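Local coordinates for protein short Chain Dehydrogenase yciK (Salmonella enterica subsp. enterica serovar Typhimurium, PDB 3IAH) that binds NADP in a Rossmann fold and probably catalyses an NADP-dependent oxidation or reduction, perhaps as an oxoacyl-(acyl carrier protein) reductase, at residues 18-23 with 40-45; 68-73 with 87-92; 121-126 with 165-170. All blocks are in the same frame, centred on the assembly; numbering follows the deposited sequence. Where two conformers were deposited one is given.

Contact 1: residues 18-23 with 40-45. With NAP (NADP nicotinamide-adenine-dinucleotide phosphate), chain C.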
loop_
_atom_site.group_PDB
_atom_site.type_symbol
_atom_site.label_atom_id
_atom_site.label_comp_id
_atom_site.label_asym_id
_atom_site.label_seq_id
_atom_site.Cartn_x
_atom_site.Cartn_y
_atom_site.Cartn_z
ATOM N N ILE A 18 18.531 4.004 19.740
ATOM C CA ILE A 18 17.618 4.326 18.644
ATOM C C ILE A 18 18.261 4.169 17.290
ATOM O O ILE A 18 19.322 4.740 17.031
ATOM C CB ILE A 18 17.113 5.789 18.769
ATOM C CG1 ILE A 18 16.450 5.996 20.131
ATOM C CG2 ILE A 18 16.165 6.146 17.624
ATOM C CD1 ILE A 18 15.840 7.348 20.302
ATOM N N LEU A 19 17.611 3.385 16.437
ATOM C CA LEU A 19 18.076 3.141 15.078
ATOM C C LEU A 19 17.305 4.034 14.110
ATOM O O LEU A 19 16.078 4.168 14.200
ATOM C CB LEU A 19 17.950 1.661 14.716
ATOM C CG LEU A 19 18.363 1.196 13.316
ATOM C CD1 LEU A 19 18.802 -0.282 13.348
ATOM C CD2 LEU A 19 17.275 1.436 12.260
ATOM N N VAL A 20 18.045 4.659 13.198
ATOM C CA VAL A 20 17.479 5.560 12.198
ATOM C C VAL A 20 17.902 5.124 10.795
ATOM O O VAL A 20 19.103 5.025 10.514
ATOM C CB VAL A 20 17.981 7.007 12.429
ATOM C CG1 VAL A 20 17.411 7.968 11.371
ATOM C CG2 VAL A 20 17.666 7.497 13.873
ATOM N N THR A 21 16.930 4.855 9.918
ATOM C CA THR A 21 17.231 4.485 8.540
ATOM C C THR A 21 17.240 5.781 7.720
ATOM O O THR A 21 16.601 6.779 8.110
ATOM C CB THR A 21 16.233 3.469 7.924
ATOM O OG1 THR A 21 14.946 4.083 7.715
ATOM C CG2 THR A 21 16.115 2.206 8.813
ATOM N N GLY A 22 17.919 5.761 6.579
ATOM C CA GLY A 22 18.054 6.957 5.737
ATOM C C GLY A 22 18.710 8.054 6.572
ATOM O O GLY A 22 18.345 9.216 6.488
ATOM N N ALA A 23 19.693 7.665 7.381
ATOM C CA ALA A 23 20.394 8.583 8.282
ATOM C C ALA A 23 21.511 9.393 7.630
ATOM O O ALA A 23 22.131 10.214 8.301
ATOM C CB ALA A 23 20.966 7.796 9.466
ATOM N N ALA A 40 20.590 9.978 23.214
ATOM C CA ALA A 40 20.519 8.633 22.669
ATOM C C ALA A 40 21.817 8.028 22.147
ATOM O O ALA A 40 22.763 8.733 21.775
ATOM C CB ALA A 40 19.440 8.574 21.531
ATOM N N THR A 41 21.833 6.699 22.167
ATOM C CA THR A 41 22.887 5.882 21.596
ATOM C C THR A 41 22.262 5.622 20.217
ATOM O O THR A 41 21.338 4.808 20.086
ATOM C CB THR A 41 23.080 4.577 22.366
ATOM O OG1 THR A 41 23.533 4.890 23.692
ATOM C CG2 THR A 41 24.097 3.694 21.671
ATOM N N VAL A 42 22.736 6.340 19.203
ATOM C CA VAL A 42 22.170 6.238 17.853
ATOM C C VAL A 42 22.857 5.219 16.957
ATOM O O VAL A 42 24.076 5.077 16.996
ATOM C CB VAL A 42 22.202 7.634 17.164
ATOM C CG1 VAL A 42 21.730 7.547 15.711
ATOM C CG2 VAL A 42 21.354 8.626 17.947
ATOM N N ILE A 43 22.053 4.494 16.179
ATOM C CA ILE A 43 22.545 3.518 15.221
ATOM C C ILE A 43 22.086 4.068 13.870
ATOM O O ILE A 43 20.886 4.243 13.643
ATOM C CB ILE A 43 22.005 2.114 15.481
ATOM C CG1 ILE A 43 22.479 1.634 16.859
ATOM C CG2 ILE A 43 22.484 1.170 14.386
ATOM C CD1 ILE A 43 21.899 0.295 17.294
ATOM N N LEU A 44 23.041 4.311 12.980
ATOM C CA LEU A 44 22.761 4.880 11.664
ATOM C C LEU A 44 22.718 3.844 10.555
ATOM O O LEU A 44 23.664 3.076 10.392
ATOM C CB LEU A 44 23.873 5.864 11.316
ATOM C CG LEU A 44 24.202 6.940 12.346
ATOM C CD1 LEU A 44 25.399 7.758 11.878
ATOM C CD2 LEU A 44 22.985 7.819 12.574
ATOM N N LEU A 45 21.623 3.818 9.797
ATOM C CA LEU A 45 21.493 2.908 8.658
ATOM C C LEU A 45 21.349 3.726 7.391
ATOM O O LEU A 45 20.660 4.757 7.371
ATOM C CB LEU A 45 20.343 1.908 8.777
ATOM C CG LEU A 45 20.688 0.527 9.311
ATOM C CD1 LEU A 45 21.158 0.549 10.775
ATOM C CD2 LEU A 45 19.480 -0.387 9.093
HETATM P PA NAP C . 16.088 12.391 1.256
HETATM O O1A NAP C . 16.813 13.632 1.530
HETATM O O2A NAP C . 16.171 11.909 -0.134
HETATM O O5B NAP C . 16.607 11.178 2.124
HETATM C C5B NAP C . 16.199 9.869 1.843
HETATM C C4B NAP C . 17.057 8.950 2.701
HETATM O O4B NAP C . 16.602 7.647 2.405
HETATM C C3B NAP C . 18.541 9.027 2.365
HETATM O O3B NAP C . 19.375 8.823 3.484
HETATM C C2B NAP C . 18.671 7.888 1.398
HETATM O O2B NAP C . 19.991 7.419 1.229
HETATM C C1B NAP C . 17.690 6.876 2.021
HETATM N N9A NAP C . 17.483 5.895 0.970
HETATM C C8A NAP C . 16.920 6.053 -0.263
HETATM N N7A NAP C . 17.003 4.867 -0.905
HETATM C C5A NAP C . 17.621 3.980 -0.094
HETATM C C6A NAP C . 17.975 2.650 -0.243
HETATM N N6A NAP C . 17.699 2.009 -1.381
HETATM N N1A NAP C . 18.610 1.993 0.801
HETATM C C2A NAP C . 18.911 2.656 1.976
HETATM N N3A NAP C . 18.561 3.986 2.121
HETATM C C4A NAP C . 17.933 4.623 1.085
HETATM O O3 NAP C . 14.546 12.486 1.616
HETATM P PN NAP C . 13.778 13.090 2.839
HETATM O O1N NAP C . 14.733 13.291 3.965
HETATM O O2N NAP C . 12.898 14.161 2.341
HETATM O O5D NAP C . 12.819 11.853 3.145
HETATM C C5D NAP C . 12.804 11.204 4.388
HETATM C C4D NAP C . 11.452 10.538 4.518
HETATM O O4D NAP C . 10.499 11.560 4.607
HETATM C C3D NAP C . 11.025 9.656 3.345
HETATM O O3D NAP C . 10.401 8.465 3.837
HETATM C C2D NAP C . 10.018 10.521 2.605
HETATM O O2D NAP C . 9.077 9.772 1.893
HETATM C C1D NAP C . 9.399 11.270 3.726
HETATM N N1N NAP C . 8.729 12.549 3.420
HETATM C C2N NAP C . 9.494 13.640 3.075
HETATM C C3N NAP C . 8.867 14.843 2.786
HETATM C C7N NAP C . 9.683 16.073 2.418
HETATM O O7N NAP C . 8.936 17.192 2.121
HETATM N N7N NAP C . 11.020 16.048 2.408
HETATM C C4N NAP C . 7.471 14.919 2.851
HETATM C C5N NAP C . 6.704 13.792 3.204
HETATM C C6N NAP C . 7.363 12.614 3.480
HETATM P P2B NAP C . 21.164 8.217 0.399
HETATM O O1X NAP C . 22.201 7.235 0.007
HETATM O O2X NAP C . 20.613 8.831 -0.857
HETATM O O3X NAP C . 21.832 9.261 1.243
#
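Ile-18 opens the pairing of two parallel strands: its N donates to Thr-41 O, and its O accepts from Ile-43 N at 2.9 Å, the usual parallel pattern in which one residue bonds to the neighbours of its partner, here Val-42. The side chain of Ile-18 puts CG1 beside its backbone N (chi1 -56°), and the outstretched CD1 reaches the methyl of Ala-40 at 4.0 Å. Leu-19 points to the other face of the sheet, where a CG anti to the backbone N (chi1 179°) carries CD1 to Leu-45 CD1 at 3.6 Å and, more loosely, to Ile-43 CG2 at 4.1 Å; branched aliphatic chains suit this face, which is covered by Leu-138 and Leu-134 of helix 117-142. Val-20 repeats the backbone pattern, its N giving a bond to Ile-43 O that runs nearly along the C=O axis, while its O receives Leu-45 N. Its side chain returns to the face of Ile-18 and Val-42, against Tyr-35 of helix 26-37. The hydroxyl of Thr-21 is bonded to the backbone N atoms of Asn-102 and Ala-103. Gly-22 has a positive phi, which favours glycine, and its lack of a side chain lets the ribose O4B of NADP come close; Gly-22 O lies 3.2 Å from NADP O3B. Ala-23 N then bonds almost straight to Leu-45 O at 3.1 Å, its small CB close to the same oxygen. Strand, glycine turn, helix 26-37 and second strand make the first beta-alpha-beta unit of a Rossmann fold, whose opening turn receives the adenosine half of NADP.

Contact 2: residues 68-73 with 87-92. With NAP (NADP nicotinamide-adenine-dinucleotide phosphate), chain C.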
loop_
_atom_site.group_PDB
_atom_site.type_symbol
_atom_site.label_atom_id
_atom_site.label_comp_id
_atom_site.label_asym_id
_atom_site.label_seq_id
_atom_site.Cartn_x
_atom_site.Cartn_y
_atom_site.Cartn_z
ATOM N N GLN A 68 27.613 3.951 15.922
ATOM C CA GLN A 68 27.881 2.979 14.872
ATOM C C GLN A 68 26.904 3.130 13.717
ATOM O O GLN A 68 25.770 3.609 13.883
ATOM C CB GLN A 68 27.855 1.531 15.383
ATOM C CG GLN A 68 28.983 1.182 16.349
ATOM C CD GLN A 68 29.044 -0.306 16.688
ATOM O OE1 GLN A 68 28.153 -1.082 16.335
ATOM N NE2 GLN A 68 30.110 -0.707 17.371
ATOM N N TRP A 69 27.372 2.727 12.541
ATOM C CA TRP A 69 26.563 2.772 11.348
ATOM C C TRP A 69 26.628 1.414 10.657
ATOM O O TRP A 69 27.611 0.683 10.795
ATOM C CB TRP A 69 26.980 3.923 10.412
ATOM C CG TRP A 69 28.419 3.927 10.044
ATOM C CD1 TRP A 69 29.416 4.643 10.645
ATOM C CD2 TRP A 69 29.040 3.168 9.008
ATOM N NE1 TRP A 69 30.613 4.384 10.042
ATOM C CE2 TRP A 69 30.414 3.479 9.035
ATOM C CE3 TRP A 69 28.570 2.254 8.062
ATOM C CZ2 TRP A 69 31.325 2.909 8.149
ATOM C CZ3 TRP A 69 29.478 1.685 7.181
ATOM C CH2 TRP A 69 30.840 2.018 7.234
ATOM N N PHE A 70 25.561 1.079 9.937
ATOM C CA PHE A 70 25.489 -0.171 9.203
ATOM C C PHE A 70 24.971 0.120 7.801
ATOM O O PHE A 70 24.054 0.927 7.621
ATOM C CB PHE A 70 24.586 -1.192 9.920
ATOM C CG PHE A 70 25.088 -1.602 11.267
ATOM C CD1 PHE A 70 25.909 -2.724 11.413
ATOM C CD2 PHE A 70 24.758 -0.867 12.400
ATOM C CE1 PHE A 70 26.382 -3.102 12.669
ATOM C CE2 PHE A 70 25.225 -1.233 13.651
ATOM C CZ PHE A 70 26.045 -2.358 13.790
ATOM N N THR A 71 25.578 -0.500 6.800
ATOM C CA THR A 71 25.118 -0.298 5.438
ATOM C C THR A 71 24.119 -1.403 5.098
ATOM O O THR A 71 24.344 -2.583 5.401
ATOM C CB THR A 71 26.256 -0.290 4.410
ATOM O OG1 THR A 71 26.934 -1.544 4.440
ATOM C CG2 THR A 71 27.240 0.826 4.721
ATOM N N LEU A 72 23.017 -0.995 4.479
ATOM C CA LEU A 72 21.951 -1.887 4.060
ATOM C C LEU A 72 21.204 -1.185 2.937
ATOM O O LEU A 72 20.550 -0.168 3.165
ATOM C CB LEU A 72 20.973 -2.175 5.208
ATOM C CG LEU A 72 19.827 -3.151 4.898
ATOM C CD1 LEU A 72 20.384 -4.530 4.558
ATOM C CD2 LEU A 72 18.836 -3.252 6.074
ATOM N N ASP A 73 21.296 -1.714 1.727
ATOM C CA ASP A 73 20.603 -1.108 0.605
ATOM C C ASP A 73 19.232 -1.768 0.545
ATOM O O ASP A 73 19.122 -2.964 0.264
ATOM C CB ASP A 73 21.399 -1.290 -0.676
ATOM C CG ASP A 73 20.777 -0.566 -1.865
ATOM O OD1 ASP A 73 21.546 -0.187 -2.771
ATOM O OD2 ASP A 73 19.543 -0.343 -1.891
ATOM N N ASP A 87 21.250 -9.271 13.482
ATOM C CA ASP A 87 22.184 -10.125 14.224
ATOM C C ASP A 87 23.424 -9.323 14.622
ATOM O O ASP A 87 23.930 -9.480 15.737
ATOM C CB ASP A 87 22.603 -11.355 13.413
ATOM C CG ASP A 87 21.488 -12.367 13.251
ATOM O OD1 ASP A 87 21.690 -13.358 12.515
ATOM O OD2 ASP A 87 20.417 -12.179 13.865
ATOM N N ARG A 88 23.916 -8.481 13.706
ATOM C CA ARG A 88 25.075 -7.630 14.001
ATOM C C ARG A 88 24.737 -6.645 15.111
ATOM O O ARG A 88 25.527 -6.441 16.033
ATOM C CB ARG A 88 25.602 -6.900 12.760
ATOM C CG ARG A 88 26.485 -7.777 11.857
ATOM C CD ARG A 88 27.197 -6.952 10.767
ATOM N NE ARG A 88 26.332 -6.572 9.652
ATOM C CZ ARG A 88 26.283 -7.197 8.472
ATOM N NH1 ARG A 88 25.451 -6.763 7.528
ATOM N NH2 ARG A 88 27.066 -8.246 8.215
ATOM N N ILE A 89 23.557 -6.048 15.033
ATOM C CA ILE A 89 23.120 -5.111 16.052
ATOM C C ILE A 89 22.985 -5.822 17.408
ATOM O O ILE A 89 23.503 -5.338 18.412
ATOM C CB ILE A 89 21.822 -4.408 15.645
ATOM C CG1 ILE A 89 22.080 -3.520 14.418
ATOM C CG2 ILE A 89 21.307 -3.549 16.779
ATOM C CD1 ILE A 89 20.837 -2.896 13.847
ATOM N N ALA A 90 22.334 -6.984 17.423
ATOM C CA ALA A 90 22.135 -7.764 18.666
ATOM C C ALA A 90 23.454 -8.169 19.319
ATOM O O ALA A 90 23.532 -8.334 20.544
ATOM C CB ALA A 90 21.269 -9.017 18.389
ATOM N N ALA A 91 24.491 -8.328 18.502
ATOM C CA ALA A 91 25.806 -8.682 19.013
ATOM C C ALA A 91 26.352 -7.544 19.868
ATOM O O ALA A 91 26.977 -7.790 20.890
ATOM C CB ALA A 91 26.759 -8.970 17.866
ATOM N N HIS A 92 26.081 -6.305 19.461
ATOM C CA HIS A 92 26.591 -5.123 20.167
ATOM C C HIS A 92 25.638 -4.422 21.141
ATOM O O HIS A 92 26.104 -3.760 22.072
ATOM C CB HIS A 92 27.057 -4.080 19.142
ATOM C CG HIS A 92 28.003 -4.623 18.114
ATOM N ND1 HIS A 92 29.244 -5.127 18.435
ATOM C CD2 HIS A 92 27.901 -4.705 16.766
ATOM C CE1 HIS A 92 29.856 -5.522 17.333
ATOM N NE2 HIS A 92 29.064 -5.273 16.305
HETATM P PA NAP C . 16.088 12.391 1.256
HETATM O O1A NAP C . 16.813 13.632 1.530
HETATM O O2A NAP C . 16.171 11.909 -0.134
HETATM O O5B NAP C . 16.607 11.178 2.124
HETATM C C5B NAP C . 16.199 9.869 1.843
HETATM C C4B NAP C . 17.057 8.950 2.701
HETATM O O4B NAP C . 16.602 7.647 2.405
HETATM C C3B NAP C . 18.541 9.027 2.365
HETATM O O3B NAP C . 19.375 8.823 3.484
HETATM C C2B NAP C . 18.671 7.888 1.398
HETATM O O2B NAP C . 19.991 7.419 1.229
HETATM C C1B NAP C . 17.690 6.876 2.021
HETATM N N9A NAP C . 17.483 5.895 0.970
HETATM C C8A NAP C . 16.920 6.053 -0.263
HETATM N N7A NAP C . 17.003 4.867 -0.905
HETATM C C5A NAP C . 17.621 3.980 -0.094
HETATM C C6A NAP C . 17.975 2.650 -0.243
HETATM N N6A NAP C . 17.699 2.009 -1.381
HETATM N N1A NAP C . 18.610 1.993 0.801
HETATM C C2A NAP C . 18.911 2.656 1.976
HETATM N N3A NAP C . 18.561 3.986 2.121
HETATM C C4A NAP C . 17.933 4.623 1.085
HETATM O O3 NAP C . 14.546 12.486 1.616
HETATM P PN NAP C . 13.778 13.090 2.839
HETATM O O1N NAP C . 14.733 13.291 3.965
HETATM O O2N NAP C . 12.898 14.161 2.341
HETATM O O5D NAP C . 12.819 11.853 3.145
HETATM C C5D NAP C . 12.804 11.204 4.388
HETATM C C4D NAP C . 11.452 10.538 4.518
HETATM O O4D NAP C . 10.499 11.560 4.607
HETATM C C3D NAP C . 11.025 9.656 3.345
HETATM O O3D NAP C . 10.401 8.465 3.837
HETATM C C2D NAP C . 10.018 10.521 2.605
HETATM O O2D NAP C . 9.077 9.772 1.893
HETATM C C1D NAP C . 9.399 11.270 3.726
HETATM N N1N NAP C . 8.729 12.549 3.420
HETATM C C2N NAP C . 9.494 13.640 3.075
HETATM C C3N NAP C . 8.867 14.843 2.786
HETATM C C7N NAP C . 9.683 16.073 2.418
HETATM O O7N NAP C . 8.936 17.192 2.121
HETATM N N7N NAP C . 11.020 16.048 2.408
HETATM C C4N NAP C . 7.471 14.919 2.851
HETATM C C5N NAP C . 6.704 13.792 3.204
HETATM C C6N NAP C . 7.363 12.614 3.480
HETATM P P2B NAP C . 21.164 8.217 0.399
HETATM O O1X NAP C . 22.201 7.235 0.007
HETATM O O2X NAP C . 20.613 8.831 -0.857
HETATM O O3X NAP C . 21.832 9.261 1.243
#
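Phe-70 carries the apolar part of this contact, with its ring reaching from strand 68-71 to helix 79-92. Ile-89 lays CG1 over one face in a CH-pi contact, 4.2 Å from the ring centroid and offset toward the rim. The Phe-70 ring gets there because chi1 of -63° sets CG beside the backbone N. A long, bulky aromatic suits a site where the segment axes are 10.6 Å apart: it spans the gap, and its face offers a surface to Ile-89. Arg-88 adds its aliphatic CB, 3.9 Å from Phe-70 CE1, while its guanidinium passes the ring obliquely.

The polar side chains meet without a hydrogen bond across the segments. Gln-68, extended beyond CG, brings OE1 to 3.7 Å from His-92 CD2, with amide and imidazole planes 83° apart; the same CD2 lies at the edge of the Phe-70 ring, near its plane. At the far end of 68-73 the polar partner is the cofactor: Asp-73 OD2, an acceptor matched to an N-H donor, takes a bond from NADP N6A at 3.0 Å. A second bond, from Leu-75 N, helps to fix the carboxylate.

Strand 68-71 is the outermost strand at this side of the parallel sheet, bonded to strand 41-46. Residues 87-92 run nearly antiparallel to it, on the face where Ile-43 and Leu-45 touch Phe-70, and Ile-89 and Ala-90 rest on Leu-141 of helix 117-142.

Contact 3: residues 121-126 with 165-170. With NAP (NADP nicotinamide-adenine-dinucleotide phosphate), chain C; ACT (acetate ion), chain D; ACT (acetate ion), chain E.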
loop_
_atom_site.group_PDB
_atom_site.type_symbol
_atom_site.label_atom_id
_atom_site.label_comp_id
_atom_site.label_asym_id
_atom_site.label_seq_id
_atom_site.Cartn_x
_atom_site.Cartn_y
_atom_site.Cartn_z
ATOM N N GLN A 121 8.199 -0.743 -9.228
ATOM C CA GLN A 121 8.639 -1.858 -8.388
ATOM C C GLN A 121 9.742 -1.452 -7.394
ATOM O O GLN A 121 9.737 -1.912 -6.243
ATOM C CB GLN A 121 9.041 -3.085 -9.212
ATOM C CG GLN A 121 7.818 -3.694 -9.891
ATOM C CD GLN A 121 8.030 -5.092 -10.423
ATOM O OE1 GLN A 121 7.064 -5.828 -10.596
ATOM N NE2 GLN A 121 9.289 -5.488 -10.644
ATOM N N ASP A 122 10.662 -0.597 -7.825
ATOM C CA ASP A 122 11.736 -0.107 -6.937
ATOM C C ASP A 122 11.179 0.664 -5.746
ATOM O O ASP A 122 11.620 0.487 -4.623
ATOM C CB ASP A 122 12.699 0.802 -7.704
ATOM C CG ASP A 122 13.530 0.054 -8.740
ATOM O OD1 ASP A 122 13.527 -1.195 -8.758
ATOM O OD2 ASP A 122 14.209 0.733 -9.541
ATOM N N VAL A 123 10.214 1.533 -6.002
ATOM C CA VAL A 123 9.595 2.330 -4.953
ATOM C C VAL A 123 8.889 1.407 -3.952
ATOM O O VAL A 123 9.017 1.565 -2.727
ATOM C CB VAL A 123 8.626 3.377 -5.571
ATOM C CG1 VAL A 123 7.776 4.064 -4.486
ATOM C CG2 VAL A 123 9.415 4.404 -6.395
HETATM N N MSE A 124 8.130 0.447 -4.463
HETATM C CA MSE A 124 7.439 -0.504 -3.576
HETATM C C MSE A 124 8.441 -1.368 -2.791
HETATM O O MSE A 124 8.213 -1.687 -1.609
HETATM C CB MSE A 124 6.477 -1.379 -4.375
HETATM C CG MSE A 124 5.296 -0.638 -4.949
HETATM SE SE MSE A 124 4.050 0.023 -3.609
HETATM C CE MSE A 124 3.511 -1.673 -2.875
ATOM N N GLN A 125 9.548 -1.739 -3.434
ATOM C CA GLN A 125 10.556 -2.559 -2.778
ATOM C C GLN A 125 11.200 -1.825 -1.582
ATOM O O GLN A 125 11.306 -2.384 -0.492
ATOM C CB GLN A 125 11.605 -3.044 -3.786
ATOM C CG GLN A 125 12.496 -4.151 -3.263
ATOM C CD GLN A 125 11.694 -5.390 -2.871
ATOM O OE1 GLN A 125 10.625 -5.659 -3.434
ATOM N NE2 GLN A 125 12.218 -6.162 -1.926
ATOM N N VAL A 126 11.619 -0.578 -1.773
ATOM C CA VAL A 126 12.244 0.176 -0.691
ATOM C C VAL A 126 11.275 0.605 0.381
ATOM O O VAL A 126 11.494 0.369 1.583
ATOM C CB VAL A 126 12.929 1.480 -1.213
ATOM C CG1 VAL A 126 13.430 2.353 -0.053
ATOM C CG2 VAL A 126 14.052 1.154 -2.156
ATOM N N TRP A 165 1.427 11.105 -8.445
ATOM C CA TRP A 165 2.199 10.590 -7.336
ATOM C C TRP A 165 2.405 9.066 -7.355
ATOM O O TRP A 165 3.081 8.534 -6.483
ATOM C CB TRP A 165 1.605 11.038 -6.010
ATOM C CG TRP A 165 1.785 12.495 -5.686
ATOM C CD1 TRP A 165 0.911 13.513 -5.939
ATOM C CD2 TRP A 165 2.896 13.083 -4.995
ATOM N NE1 TRP A 165 1.418 14.702 -5.458
ATOM C CE2 TRP A 165 2.634 14.459 -4.874
ATOM C CE3 TRP A 165 4.095 12.575 -4.475
ATOM C CZ2 TRP A 165 3.522 15.331 -4.258
ATOM C CZ3 TRP A 165 4.968 13.438 -3.860
ATOM C CH2 TRP A 165 4.682 14.802 -3.760
ATOM N N GLY A 166 1.792 8.408 -8.341
ATOM C CA GLY A 166 1.886 6.988 -8.608
ATOM C C GLY A 166 2.352 6.010 -7.553
ATOM O O GLY A 166 1.670 5.802 -6.569
ATOM N N ALA A 167 3.518 5.400 -7.788
ATOM C CA ALA A 167 4.090 4.395 -6.878
ATOM C C ALA A 167 4.299 4.915 -5.462
ATOM O O ALA A 167 4.008 4.227 -4.476
ATOM C CB ALA A 167 5.413 3.869 -7.437
ATOM N N TYR A 168 4.770 6.149 -5.363
ATOM C CA TYR A 168 5.044 6.748 -4.068
ATOM C C TYR A 168 3.798 6.868 -3.207
ATOM O O TYR A 168 3.816 6.441 -2.035
ATOM C CB TYR A 168 5.674 8.101 -4.257
ATOM C CG TYR A 168 6.051 8.841 -2.987
ATOM C CD1 TYR A 168 7.224 8.548 -2.317
ATOM C CD2 TYR A 168 5.266 9.887 -2.515
ATOM C CE1 TYR A 168 7.596 9.257 -1.171
ATOM C CE2 TYR A 168 5.618 10.589 -1.385
ATOM C CZ TYR A 168 6.795 10.283 -0.725
ATOM O OH TYR A 168 7.166 10.997 0.389
ATOM N N ALA A 169 2.728 7.439 -3.767
ATOM C CA ALA A 169 1.469 7.560 -3.005
ATOM C C ALA A 169 0.982 6.167 -2.619
ATOM O O ALA A 169 0.588 5.922 -1.475
ATOM C CB ALA A 169 0.416 8.316 -3.800
ATOM N N THR A 170 1.033 5.241 -3.566
ATOM C CA THR A 170 0.603 3.871 -3.317
ATOM C C THR A 170 1.407 3.235 -2.158
ATOM O O THR A 170 0.835 2.558 -1.276
ATOM C CB THR A 170 0.706 3.037 -4.618
ATOM O OG1 THR A 170 -0.084 3.658 -5.643
ATOM C CG2 THR A 170 0.201 1.608 -4.393
HETATM P PA NAP C . 16.088 12.391 1.256
HETATM O O1A NAP C . 16.813 13.632 1.530
HETATM O O2A NAP C . 16.171 11.909 -0.134
HETATM O O5B NAP C . 16.607 11.178 2.124
HETATM C C5B NAP C . 16.199 9.869 1.843
HETATM C C4B NAP C . 17.057 8.950 2.701
HETATM O O4B NAP C . 16.602 7.647 2.405
HETATM C C3B NAP C . 18.541 9.027 2.365
HETATM O O3B NAP C . 19.375 8.823 3.484
HETATM C C2B NAP C . 18.671 7.888 1.398
HETATM O O2B NAP C . 19.991 7.419 1.229
HETATM C C1B NAP C . 17.690 6.876 2.021
HETATM N N9A NAP C . 17.483 5.895 0.970
HETATM C C8A NAP C . 16.920 6.053 -0.263
HETATM N N7A NAP C . 17.003 4.867 -0.905
HETATM C C5A NAP C . 17.621 3.980 -0.094
HETATM C C6A NAP C . 17.975 2.650 -0.243
HETATM N N6A NAP C . 17.699 2.009 -1.381
HETATM N N1A NAP C . 18.610 1.993 0.801
HETATM C C2A NAP C . 18.911 2.656 1.976
HETATM N N3A NAP C . 18.561 3.986 2.121
HETATM C C4A NAP C . 17.933 4.623 1.085
HETATM O O3 NAP C . 14.546 12.486 1.616
HETATM P PN NAP C . 13.778 13.090 2.839
HETATM O O1N NAP C . 14.733 13.291 3.965
HETATM O O2N NAP C . 12.898 14.161 2.341
HETATM O O5D NAP C . 12.819 11.853 3.145
HETATM C C5D NAP C . 12.804 11.204 4.388
HETATM C C4D NAP C . 11.452 10.538 4.518
HETATM O O4D NAP C . 10.499 11.560 4.607
HETATM C C3D NAP C . 11.025 9.656 3.345
HETATM O O3D NAP C . 10.401 8.465 3.837
HETATM C C2D NAP C . 10.018 10.521 2.605
HETATM O O2D NAP C . 9.077 9.772 1.893
HETATM C C1D NAP C . 9.399 11.270 3.726
HETATM N N1N NAP C . 8.729 12.549 3.420
HETATM C C2N NAP C . 9.494 13.640 3.075
HETATM C C3N NAP C . 8.867 14.843 2.786
HETATM C C7N NAP C . 9.683 16.073 2.418
HETATM O O7N NAP C . 8.936 17.192 2.121
HETATM N N7N NAP C . 11.020 16.048 2.408
HETATM C C4N NAP C . 7.471 14.919 2.851
HETATM C C5N NAP C . 6.704 13.792 3.204
HETATM C C6N NAP C . 7.363 12.614 3.480
HETATM P P2B NAP C . 21.164 8.217 0.399
HETATM O O1X NAP C . 22.201 7.235 0.007
HETATM O O2X NAP C . 20.613 8.831 -0.857
HETATM O O3X NAP C . 21.832 9.261 1.243
HETATM C C ACT D . 6.389 14.414 -0.219
HETATM O O ACT D . 5.667 15.430 -0.088
HETATM O OXT ACT D . 5.940 13.350 0.275
HETATM C CH3 ACT D . 7.702 14.477 -0.929
HETATM C C ACT E . 0.222 18.260 -5.822
HETATM O O ACT E . 0.340 18.786 -4.697
HETATM O OXT ACT E . -0.133 17.066 -5.834
HETATM C CH3 ACT E . 0.472 19.023 -7.085
#
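Val-123 and Ala-167 bring two helices together with their CA atoms 6.2 Å apart, while the segment axes, 8.8 Å from each other at their closest, run in similar directions at 24°. Such an approach suits a small alanine facing a beta-branched valine. Val-123 CB meets Ala-167 CB at 3.7 Å, and its CG1, anti to the backbone N (chi1 170°), lies over the backbone at Ala-167 C and Tyr-168 N. The selenium of Met-124, a selenomethionine, bends round to Thr-170 CG2 at 4.2 Å. Thr-170 turns its hydroxyl back to Gly-166 O, an acceptor shared with its own amide.

In Tyr-168 the bond to CB leads away from residues 121-126, and CG anti to N (chi1 -179°) carries the ring to the cofactor, with NADP O2D at its edge. Its OH accepts from O2D and donates to OXT of an acetate, both at 2.7 Å. That acetate, probably from the crystallisation liquor, also bonds Ser-155 and may mark the substrate site, as in the Ser-Tyr-Lys active site of short-chain dehydrogenases, with Tyr-168 the probable catalytic tyrosine. Trp-165 NE1 bonds OXT of a second acetate, also held by Arg-162.

Trp-120 of helix 117-142 covers Ala-167 and Thr-170 of helix 166-186; Gln-121 and Gln-125 exchange reciprocal hydrogen bonds with the second subunit.

The three contacts follow one another along the chain, each closing before the next opens, all within the short-chain dehydrogenase fold. Contacts 1 and 2 are neighbours, with centres about 10 Å apart, because strands 41-46 and 68-71 lie side by side in the parallel sheet; Leu-19 CD1 also packs on Ile-89 CD1 at 3.4 Å. Contact 3 stands apart, its centre about 24 Å from that of contact 1 and about 26 Å from that of contact 2. NADP connects all three: contacts 1 and 2 bind its adenosine end, and contact 3 bonds the nicotinamide ribose through Tyr-168 and also touches the adenine. Helix 117-142 covers Leu-19, Leu-45 and Leu-72, carries half of contact 3 and contributes to the dimer interface.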